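Local coordinates for beta-lactamase (Chitinophaga pinensis, PDB 6N36), which probably hydrolyses the amide bond of the beta-lactam ring in antibiotics, using zinc ions held in a metallo-beta-lactamase fold, at residues 26-31 with 40-45; 47-52 with 78-83; 102-107 with 135-140. All blocks are in the same frame, centred on the assembly; numbering follows the deposited sequence.

Contact 1. Residues 26-31 with 40-45; sequences AGNLYY and FLITTP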
loop_
_atom_site.group_PDB
_atom_site.type_symbol
_atom_site.label_atom_id
_atom_site.label_comp_id
_atom_site.label_asym_id
_atom_site.label_seq_id
_atom_site.Cartn_x
_atom_site.Cartn_y
_atom_site.Cartn_z
ATOM N N ALA A 26 6.619 5.230 -14.003
ATOM C CA ALA A 26 7.062 6.624 -14.182
ATOM C C ALA A 26 8.451 6.719 -13.577
ATOM O O ALA A 26 8.609 6.376 -12.411
ATOM C CB ALA A 26 6.113 7.577 -13.527
ATOM N N GLY A 27 9.440 7.162 -14.349
ATOM C CA GLY A 27 10.761 7.349 -13.740
ATOM C C GLY A 27 11.314 6.032 -13.192
ATOM O O GLY A 27 11.262 4.989 -13.888
ATOM N N ASN A 28 11.751 6.095 -11.939
ATOM C CA ASN A 28 12.338 4.976 -11.165
ATOM C C ASN A 28 11.282 4.232 -10.340
ATOM O O ASN A 28 11.663 3.541 -9.379
ATOM C CB ASN A 28 13.507 5.471 -10.320
ATOM C CG ASN A 28 13.146 6.562 -9.336
ATOM O OD1 ASN A 28 12.361 7.486 -9.634
ATOM N ND2 ASN A 28 13.726 6.496 -8.164
ATOM N N LEU A 29 10.009 4.420 -10.629
ATOM C CA LEU A 29 8.909 3.701 -9.943
ATOM C C LEU A 29 8.358 2.616 -10.854
ATOM O O LEU A 29 7.982 2.898 -12.023
ATOM C CB LEU A 29 7.805 4.695 -9.598
ATOM C CG LEU A 29 6.517 4.060 -9.102
ATOM C CD1 LEU A 29 6.683 3.364 -7.762
ATOM C CD2 LEU A 29 5.397 5.090 -9.026
ATOM N N TYR A 30 8.368 1.406 -10.363
ATOM C CA TYR A 30 7.971 0.201 -11.113
ATOM C C TYR A 30 6.822 -0.486 -10.361
ATOM O O TYR A 30 6.778 -0.542 -9.105
ATOM C CB TYR A 30 9.131 -0.784 -11.237
ATOM C CG TYR A 30 10.308 -0.226 -11.986
ATOM C CD1 TYR A 30 11.237 0.581 -11.338
ATOM C CD2 TYR A 30 10.488 -0.462 -13.335
ATOM C CE1 TYR A 30 12.296 1.160 -12.011
ATOM C CE2 TYR A 30 11.588 0.074 -14.009
ATOM C CZ TYR A 30 12.473 0.921 -13.350
ATOM O OH TYR A 30 13.584 1.469 -13.978
ATOM N N TYR A 31 5.969 -1.113 -11.158
ATOM C CA TYR A 31 4.900 -2.017 -10.698
ATOM C C TYR A 31 5.457 -3.438 -10.713
ATOM O O TYR A 31 5.908 -3.901 -11.761
ATOM C CB TYR A 31 3.663 -1.957 -11.586
ATOM C CG TYR A 31 2.490 -2.736 -11.026
ATOM C CD1 TYR A 31 1.607 -2.145 -10.133
ATOM C CD2 TYR A 31 2.285 -4.087 -11.327
ATOM C CE1 TYR A 31 0.559 -2.843 -9.595
ATOM C CE2 TYR A 31 1.220 -4.788 -10.791
ATOM C CZ TYR A 31 0.322 -4.155 -9.959
ATOM O OH TYR A 31 -0.724 -4.817 -9.381
ATOM N N PHE A 40 5.007 -1.913 -5.183
ATOM C CA PHE A 40 5.675 -0.825 -5.896
ATOM C C PHE A 40 7.148 -0.821 -5.520
ATOM O O PHE A 40 7.494 -0.940 -4.343
ATOM C CB PHE A 40 4.992 0.488 -5.567
ATOM C CG PHE A 40 3.500 0.413 -5.800
ATOM C CD1 PHE A 40 2.994 0.555 -7.074
ATOM C CD2 PHE A 40 2.635 0.179 -4.749
ATOM C CE1 PHE A 40 1.624 0.501 -7.292
ATOM C CE2 PHE A 40 1.272 0.123 -4.978
ATOM C CZ PHE A 40 0.792 0.223 -6.249
ATOM N N LEU A 41 7.993 -0.686 -6.528
ATOM C CA LEU A 41 9.462 -0.697 -6.350
ATOM C C LEU A 41 9.997 0.659 -6.761
ATOM O O LEU A 41 9.714 1.102 -7.885
ATOM C CB LEU A 41 10.090 -1.799 -7.213
ATOM C CG LEU A 41 11.605 -1.909 -7.092
ATOM C CD1 LEU A 41 12.016 -2.491 -5.767
ATOM C CD2 LEU A 41 12.127 -2.703 -8.293
ATOM N N ILE A 42 10.717 1.337 -5.869
ATOM C CA ILE A 42 11.396 2.614 -6.180
ATOM C C ILE A 42 12.890 2.317 -6.142
ATOM O O ILE A 42 13.400 1.883 -5.117
ATOM C CB ILE A 42 11.018 3.666 -5.157
ATOM C CG1 ILE A 42 9.523 3.941 -5.171
ATOM C CG2 ILE A 42 11.851 4.935 -5.383
ATOM C CD1 ILE A 42 9.092 4.709 -4.009
ATOM N N THR A 43 13.561 2.520 -7.255
ATOM C CA THR A 43 14.978 2.131 -7.412
ATOM C C THR A 43 15.853 3.353 -7.186
ATOM O O THR A 43 15.494 4.435 -7.655
ATOM C CB THR A 43 15.243 1.502 -8.757
ATOM O OG1 THR A 43 14.914 2.408 -9.836
ATOM C CG2 THR A 43 14.468 0.210 -8.904
ATOM N N THR A 44 16.980 3.153 -6.549
ATOM C CA THR A 44 17.942 4.267 -6.344
ATOM C C THR A 44 19.349 3.706 -6.416
ATOM O O THR A 44 19.595 2.488 -6.286
ATOM C CB THR A 44 17.777 4.997 -5.008
ATOM O OG1 THR A 44 18.615 4.414 -4.010
ATOM C CG2 THR A 44 16.345 5.029 -4.512
ATOM N N PRO A 45 20.338 4.588 -6.632
ATOM C CA PRO A 45 21.722 4.117 -6.658
ATOM C C PRO A 45 22.185 3.458 -5.367
ATOM O O PRO A 45 23.149 2.715 -5.457
ATOM C CB PRO A 45 22.522 5.384 -6.933
ATOM C CG PRO A 45 21.523 6.269 -7.690
ATOM C CD PRO A 45 20.197 6.005 -7.012
HETATM O O HOH W 1 15.675 2.483 -12.511
#
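With chi1 at 59°, Asn28 tucks CG between its own backbone N and carbonyl carbon, which turns the amide toward Thr43. Its ND2 gives a nearly straight bond to Thr43 O (2.8 Å, 177° at the hydrogen), with the acceptor in the plane of the amide. Thr43 N answers with a bond to Asn28 O (3.0 Å), so side chain and backbone of one asparagine grip both backbone polar groups of the threonine. Thr43 OG1 lies at the edge of the Tyr30 ring, 3.6 Å from CE1, and one water joins this OG1 (2.8 Å) to Tyr30 OH (2.7 Å).

Beyond this end the strands 29-31 and 40-42 pair antiparallel. Tyr30 and Leu41 form the hydrogen-bonded pair, Tyr30 N reaching Leu41 O at 2.8 Å and Leu41 N reaching Tyr30 O at 2.9 Å. On the face opposite their side chains Leu29 CD1 touches both Phe40 CB and Ile42 CG1, while the rings of Tyr31 and Phe40 meet obliquely; Phe169 of the second sheet covers Leu29 and Ile42. A type II' turn from Ala26 to Leu29, with Gly27 at the positive phi of its second position, leads into this beta hairpin. Its chemistry is thus divided: hydrocarbon suits the face against the second sheet, whereas at the partly exposed end the Asn28 amide and Thr43 backbone extend the pairing, and water bridges the hydroxyls.

Contact 2. Residues 47-52 with 78-83; sequences GHILIN and ILLTTH. With ZN (zinc ion), chain C.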
loop_
_atom_site.group_PDB
_atom_site.type_symbol
_atom_site.label_atom_id
_atom_site.label_comp_id
_atom_site.label_asym_id
_atom_site.label_seq_id
_atom_site.Cartn_x
_atom_site.Cartn_y
_atom_site.Cartn_z
ATOM N N GLY A 47 20.159 1.588 -3.385
ATOM C CA GLY A 47 19.244 0.494 -3.033
ATOM C C GLY A 47 17.803 0.887 -3.233
ATOM O O GLY A 47 17.498 2.020 -3.594
ATOM N N HIS A 48 16.891 -0.044 -2.971
ATOM C CA HIS A 48 15.497 0.154 -3.391
ATOM C C HIS A 48 14.552 0.179 -2.196
ATOM O O HIS A 48 14.870 -0.341 -1.133
ATOM C CB HIS A 48 15.081 -0.995 -4.325
ATOM C CG HIS A 48 16.096 -1.334 -5.367
ATOM N ND1 HIS A 48 16.759 -0.341 -6.096
ATOM C CD2 HIS A 48 16.587 -2.525 -5.790
ATOM C CE1 HIS A 48 17.586 -0.924 -6.930
ATOM N NE2 HIS A 48 17.502 -2.282 -6.788
ATOM N N ILE A 49 13.409 0.773 -2.453
ATOM C CA ILE A 49 12.264 0.832 -1.514
ATOM C C ILE A 49 11.191 -0.074 -2.126
ATOM O O ILE A 49 10.798 0.103 -3.307
ATOM C CB ILE A 49 11.775 2.255 -1.277
ATOM C CG1 ILE A 49 12.903 3.225 -0.879
ATOM C CG2 ILE A 49 10.621 2.246 -0.274
ATOM C CD1 ILE A 49 13.384 4.081 -2.017
ATOM N N LEU A 50 10.623 -0.952 -1.289
ATOM C CA LEU A 50 9.428 -1.772 -1.666
ATOM C C LEU A 50 8.232 -1.306 -0.856
ATOM O O LEU A 50 8.343 -1.253 0.376
ATOM C CB LEU A 50 9.703 -3.236 -1.366
ATOM C CG LEU A 50 8.503 -4.159 -1.618
ATOM C CD1 LEU A 50 8.200 -4.253 -3.092
ATOM C CD2 LEU A 50 8.758 -5.526 -0.975
ATOM N N ILE A 51 7.143 -0.961 -1.543
ATOM C CA ILE A 51 5.856 -0.677 -0.881
ATOM C C ILE A 51 4.931 -1.868 -1.134
ATOM O O ILE A 51 4.507 -2.062 -2.264
ATOM C CB ILE A 51 5.239 0.635 -1.383
ATOM C CG1 ILE A 51 6.191 1.827 -1.224
ATOM C CG2 ILE A 51 3.931 0.844 -0.643
ATOM C CD1 ILE A 51 5.684 3.098 -1.888
ATOM N N ASN A 52 4.641 -2.578 -0.051
ATOM C CA ASN A 52 3.718 -3.735 0.042
ATOM C C ASN A 52 4.316 -5.022 -0.495
ATOM O O ASN A 52 5.136 -5.028 -1.432
ATOM C CB ASN A 52 2.377 -3.512 -0.655
ATOM C CG ASN A 52 1.511 -2.469 0.017
ATOM O OD1 ASN A 52 1.708 -2.147 1.198
ATOM N ND2 ASN A 52 0.559 -1.916 -0.743
ATOM N N ILE A 78 14.671 -0.730 2.124
ATOM C CA ILE A 78 13.555 -0.211 2.952
ATOM C C ILE A 78 12.282 -0.945 2.556
ATOM O O ILE A 78 11.975 -1.011 1.373
ATOM C CB ILE A 78 13.425 1.299 2.786
ATOM C CG1 ILE A 78 14.739 1.989 3.177
ATOM C CG2 ILE A 78 12.226 1.791 3.592
ATOM C CD1 ILE A 78 14.713 3.470 3.014
ATOM N N LEU A 79 11.530 -1.337 3.565
ATOM C CA LEU A 79 10.187 -1.935 3.403
ATOM C C LEU A 79 9.145 -0.996 3.995
ATOM O O LEU A 79 9.305 -0.545 5.128
ATOM C CB LEU A 79 10.119 -3.277 4.136
ATOM C CG LEU A 79 11.184 -4.300 3.778
ATOM C CD1 LEU A 79 11.042 -5.554 4.600
ATOM C CD2 LEU A 79 11.138 -4.620 2.346
ATOM N N LEU A 80 8.110 -0.728 3.218
ATOM C CA LEU A 80 6.944 0.074 3.608
ATOM C C LEU A 80 5.675 -0.705 3.288
ATOM O O LEU A 80 5.689 -1.644 2.465
ATOM C CB LEU A 80 6.923 1.378 2.817
ATOM C CG LEU A 80 8.134 2.276 2.938
ATOM C CD1 LEU A 80 7.991 3.466 2.006
ATOM C CD2 LEU A 80 8.306 2.720 4.363
ATOM N N THR A 81 4.584 -0.333 3.953
ATOM C CA THR A 81 3.252 -0.861 3.633
ATOM C C THR A 81 2.227 0.267 3.702
ATOM O O THR A 81 2.387 1.191 4.517
ATOM C CB THR A 81 2.852 -2.021 4.554
ATOM O OG1 THR A 81 1.627 -2.565 4.082
ATOM C CG2 THR A 81 2.712 -1.591 6.004
ATOM N N THR A 82 1.203 0.139 2.889
ATOM C CA THR A 82 0.035 1.026 2.977
ATOM C C THR A 82 -0.869 0.701 4.170
ATOM O O THR A 82 -1.510 1.614 4.713
ATOM C CB THR A 82 -0.737 1.068 1.668
ATOM O OG1 THR A 82 -1.159 -0.242 1.288
ATOM C CG2 THR A 82 0.073 1.695 0.553
ATOM N N HIS A 83 -1.007 -0.540 4.548
ATOM C CA HIS A 83 -1.718 -0.911 5.806
ATOM C C HIS A 83 -1.423 -2.355 6.149
ATOM O O HIS A 83 -1.288 -3.182 5.226
ATOM C CB HIS A 83 -3.242 -0.653 5.710
ATOM C CG HIS A 83 -4.035 -1.518 4.781
ATOM N ND1 HIS A 83 -4.356 -1.149 3.497
ATOM C CD2 HIS A 83 -4.689 -2.662 5.007
ATOM C CE1 HIS A 83 -5.166 -2.061 2.966
ATOM N NE2 HIS A 83 -5.402 -2.995 3.868
HETATM ZN ZN ZN C . -7.280 -4.138 3.881
HETATM O O HOH W 2 -7.369 -3.605 1.530
HETATM O O HOH W 3 -6.788 -5.953 3.118
HETATM O O HOH W 4 -9.285 -5.144 3.679
#
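Asn52 meets Thr81 and Thr82 at the end of two parallel strands. Its CB leaves the backbone with CG anti to the carbonyl carbon (chi1 -68°), and CG comes to 3.7 Å from Thr82 OG1. From there the amide divides its work. OD1 accepts twice, from Thr81 OG1 and from Thr82 N, each at 2.9 Å; the two donors stand 25° and 16° from the carbonyl plane. ND2 donates to Thr82 OG1 at 3.1 Å, close to the amide plane. Three bonds therefore fix the rotation of this buried amide, and asparagine suits the place because it offers an acceptor and a donor together. A weak further bond runs from ND2 to Gly38 O.

Strands 48-51 and 76-80 are linked through helix 58-69 in a beta-alpha-beta unit of the metallo-beta-lactamase fold, and the loop that follows the second strand carries zinc ligands. Here His83 NE2 binds a zinc ion at 2.2 Å, with His85, His160 and three waters completing the site. His83 ND1 donates to Asn184 OD1, a second-shell partner that helps to orient the imidazole.

Before the loop, the strands are joined by a regular parallel ladder that ends with Asn52 N bonded to Leu80 O. Beta-branched isoleucines and a leucine fill the face toward strand 144-147: Leu80 CD1 touches both Ile49 CG2 (3.7 Å) and Ile51 CG1 (4.0 Å). On the reverse face Leu50 CD2 touches Leu79 CD2.

Contact 3. Residues 102-107 with 135-140; sequences KMMVNE and ADRLLH
Strands 102-106 and 137-139 run parallel, 28° apart in direction, with Val105 N bonded to Arg137 O and Leu139 N to Val105 O. The ladder opens with a side chain: Asp136 OD2 turns its anti lone pair to Met103 N (2.9 Å), and Asp136 N reaches back to Met103 O (2.7 Å). A carboxylate suits this exposed start of the pairing, since it accepts the N-H that no backbone carbonyl of 135-140 meets; Lys96 adds a long, weak ion pair to OD2.

Met104 and Arg137 share one face. The methionine, extended beyond CG, brings CG to 3.9 Å from Arg137 CB and SD to 4.0 Å from Arg137 CD. Leu139 sends CD1 to 4.0 Å from Met104 CB and lays CD2 over the centre of the guanidinium, whose NH1 bonds to Ser144 O. Arginine suits the outermost strand: its methylenes pack on Met104 while its guanidinium reaches the Ser144 carbonyl.

On the other face Val105 CG1 presses on Ala135 CB at 3.5 Å, tighter than usual; alanine suits this place because its methyl is already in close contact with the valine branch. Helix 110-114 covers Val105 and Leu138 here. Two strands linked in parallel through a helix make a beta-alpha-beta crossover, here the one that closes the edge of the larger sheet in this alpha-beta/beta-alpha sandwich of the metallo-beta-lactamase superfamily.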
loop_
_atom_site.group_PDB
_atom_site.type_symbol
_atom_site.label_atom_id
_atom_site.label_comp_id
_atom_site.label_asym_id
_atom_site.label_seq_id
_atom_site.Cartn_x
_atom_site.Cartn_y
_atom_site.Cartn_z
ATOM N N LYS A 102 15.246 -2.651 6.169
ATOM C CA LYS A 102 14.647 -2.007 7.355
ATOM C C LYS A 102 13.141 -1.910 7.153
ATOM O O LYS A 102 12.714 -1.384 6.136
ATOM C CB LYS A 102 15.217 -0.602 7.566
ATOM C CG LYS A 102 16.708 -0.556 7.883
ATOM C CD LYS A 102 17.081 0.871 8.218
ATOM C CE LYS A 102 18.548 1.216 8.124
ATOM N NZ LYS A 102 18.713 2.675 7.888
ATOM N N MET A 103 12.369 -2.424 8.095
ATOM C CA MET A 103 10.891 -2.233 8.113
ATOM C C MET A 103 10.562 -0.880 8.722
ATOM O O MET A 103 10.848 -0.668 9.903
ATOM C CB MET A 103 10.178 -3.289 8.945
ATOM C CG MET A 103 8.676 -3.124 8.860
ATOM S SD MET A 103 8.018 -3.771 7.299
ATOM C CE MET A 103 6.892 -2.442 6.856
ATOM N N MET A 104 9.931 0.007 7.966
ATOM C CA MET A 104 9.505 1.331 8.477
ATOM C C MET A 104 7.964 1.355 8.417
ATOM O O MET A 104 7.373 1.024 7.359
ATOM C CB MET A 104 10.141 2.466 7.697
ATOM C CG MET A 104 11.636 2.313 7.608
ATOM S SD MET A 104 12.376 3.829 6.981
ATOM C CE MET A 104 14.116 3.428 7.058
ATOM N N VAL A 105 7.328 1.584 9.568
ATOM C CA VAL A 105 5.857 1.404 9.730
ATOM C C VAL A 105 5.294 2.555 10.554
ATOM O O VAL A 105 5.943 3.002 11.531
ATOM C CB VAL A 105 5.472 0.039 10.306
ATOM C CG1 VAL A 105 5.970 -0.150 11.721
ATOM C CG2 VAL A 105 3.969 -0.203 10.209
ATOM N N ASN A 106 4.170 3.063 10.108
ATOM C CA ASN A 106 3.294 3.960 10.879
ATOM C C ASN A 106 3.210 3.460 12.319
ATOM O O ASN A 106 2.898 2.329 12.553
ATOM C CB ASN A 106 1.918 4.031 10.217
ATOM C CG ASN A 106 1.006 5.120 10.731
ATOM O OD1 ASN A 106 1.126 5.541 11.882
ATOM N ND2 ASN A 106 0.022 5.464 9.936
ATOM N N GLU A 107 3.535 4.316 13.270
ATOM C CA GLU A 107 3.466 3.992 14.713
ATOM C C GLU A 107 2.114 3.349 15.033
ATOM O O GLU A 107 2.095 2.467 15.867
ATOM C CB GLU A 107 3.663 5.247 15.573
ATOM C CG GLU A 107 2.888 6.456 15.073
ATOM C CD GLU A 107 2.571 7.557 16.066
ATOM O OE1 GLU A 107 1.619 8.338 15.790
ATOM O OE2 GLU A 107 3.289 7.665 17.081
ATOM N N ALA A 135 9.335 -3.374 13.785
ATOM C CA ALA A 135 9.671 -2.091 13.142
ATOM C C ALA A 135 11.120 -1.723 13.411
ATOM O O ALA A 135 11.545 -1.776 14.602
ATOM C CB ALA A 135 8.764 -0.997 13.628
ATOM N N ASP A 136 11.830 -1.278 12.371
ATOM C CA ASP A 136 13.168 -0.651 12.520
ATOM C C ASP A 136 13.022 0.861 12.704
ATOM O O ASP A 136 13.901 1.474 13.328
ATOM C CB ASP A 136 14.041 -1.055 11.344
ATOM C CG ASP A 136 14.265 -2.560 11.339
ATOM O OD1 ASP A 136 14.993 -3.045 12.251
ATOM O OD2 ASP A 136 13.709 -3.254 10.474
ATOM N N ARG A 137 11.958 1.456 12.179
ATOM C CA ARG A 137 11.647 2.891 12.338
ATOM C C ARG A 137 10.135 3.024 12.444
ATOM O O ARG A 137 9.418 2.340 11.679
ATOM C CB ARG A 137 12.200 3.737 11.193
ATOM C CG ARG A 137 11.927 5.224 11.321
ATOM C CD ARG A 137 12.624 6.065 10.256
ATOM N NE ARG A 137 12.068 7.404 10.250
ATOM C CZ ARG A 137 12.047 8.241 9.218
ATOM N NH1 ARG A 137 12.618 7.927 8.072
ATOM N NH2 ARG A 137 11.441 9.408 9.332
ATOM N N LEU A 138 9.691 3.807 13.426
ATOM C CA LEU A 138 8.257 4.113 13.603
ATOM C C LEU A 138 8.011 5.461 12.941
ATOM O O LEU A 138 8.724 6.449 13.284
ATOM C CB LEU A 138 7.935 4.151 15.106
ATOM C CG LEU A 138 8.121 2.848 15.878
ATOM C CD1 LEU A 138 7.942 3.082 17.375
ATOM C CD2 LEU A 138 7.167 1.771 15.394
ATOM N N LEU A 139 7.026 5.532 12.061
ATOM C CA LEU A 139 6.748 6.730 11.245
ATOM C C LEU A 139 5.537 7.478 11.810
ATOM O O LEU A 139 4.580 6.817 12.283
ATOM C CB LEU A 139 6.446 6.281 9.811
ATOM C CG LEU A 139 7.565 5.559 9.077
ATOM C CD1 LEU A 139 7.011 4.933 7.789
ATOM C CD2 LEU A 139 8.737 6.508 8.817
ATOM N N HIS A 140 5.562 8.809 11.678
ATOM C CA HIS A 140 4.470 9.747 12.021
ATOM C C HIS A 140 3.987 10.506 10.792
ATOM O O HIS A 140 4.674 10.558 9.785
ATOM C CB HIS A 140 4.952 10.722 13.118
ATOM C CG HIS A 140 5.477 9.988 14.298
ATOM N ND1 HIS A 140 6.809 9.644 14.414
ATOM C CD2 HIS A 140 4.844 9.404 15.331
ATOM C CE1 HIS A 140 6.988 8.951 15.523
ATOM N NE2 HIS A 140 5.800 8.789 16.105
#

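All three contacts lie in one mixed sheet. Contact 2 is the central and wholly buried one, joined to contact 1 by the antiparallel pairing of strands 40-42 and 48-51 and to contact 3 by the parallel pairing of 76-80 with 102-106. Contacts 1 and 3 stand toward opposite ends of the sheet, centres about 20 Å apart, and do not touch. Their chemistry follows this placing. In contact 2 the polar groups gather at the strand ends beside the zinc site, within an otherwise aliphatic interior. Contact 1 is also buried, mixing aromatic rings with a partly exposed, water-linked end, and contact 3, partly buried, brings charged side chains to the sheet's outer margin.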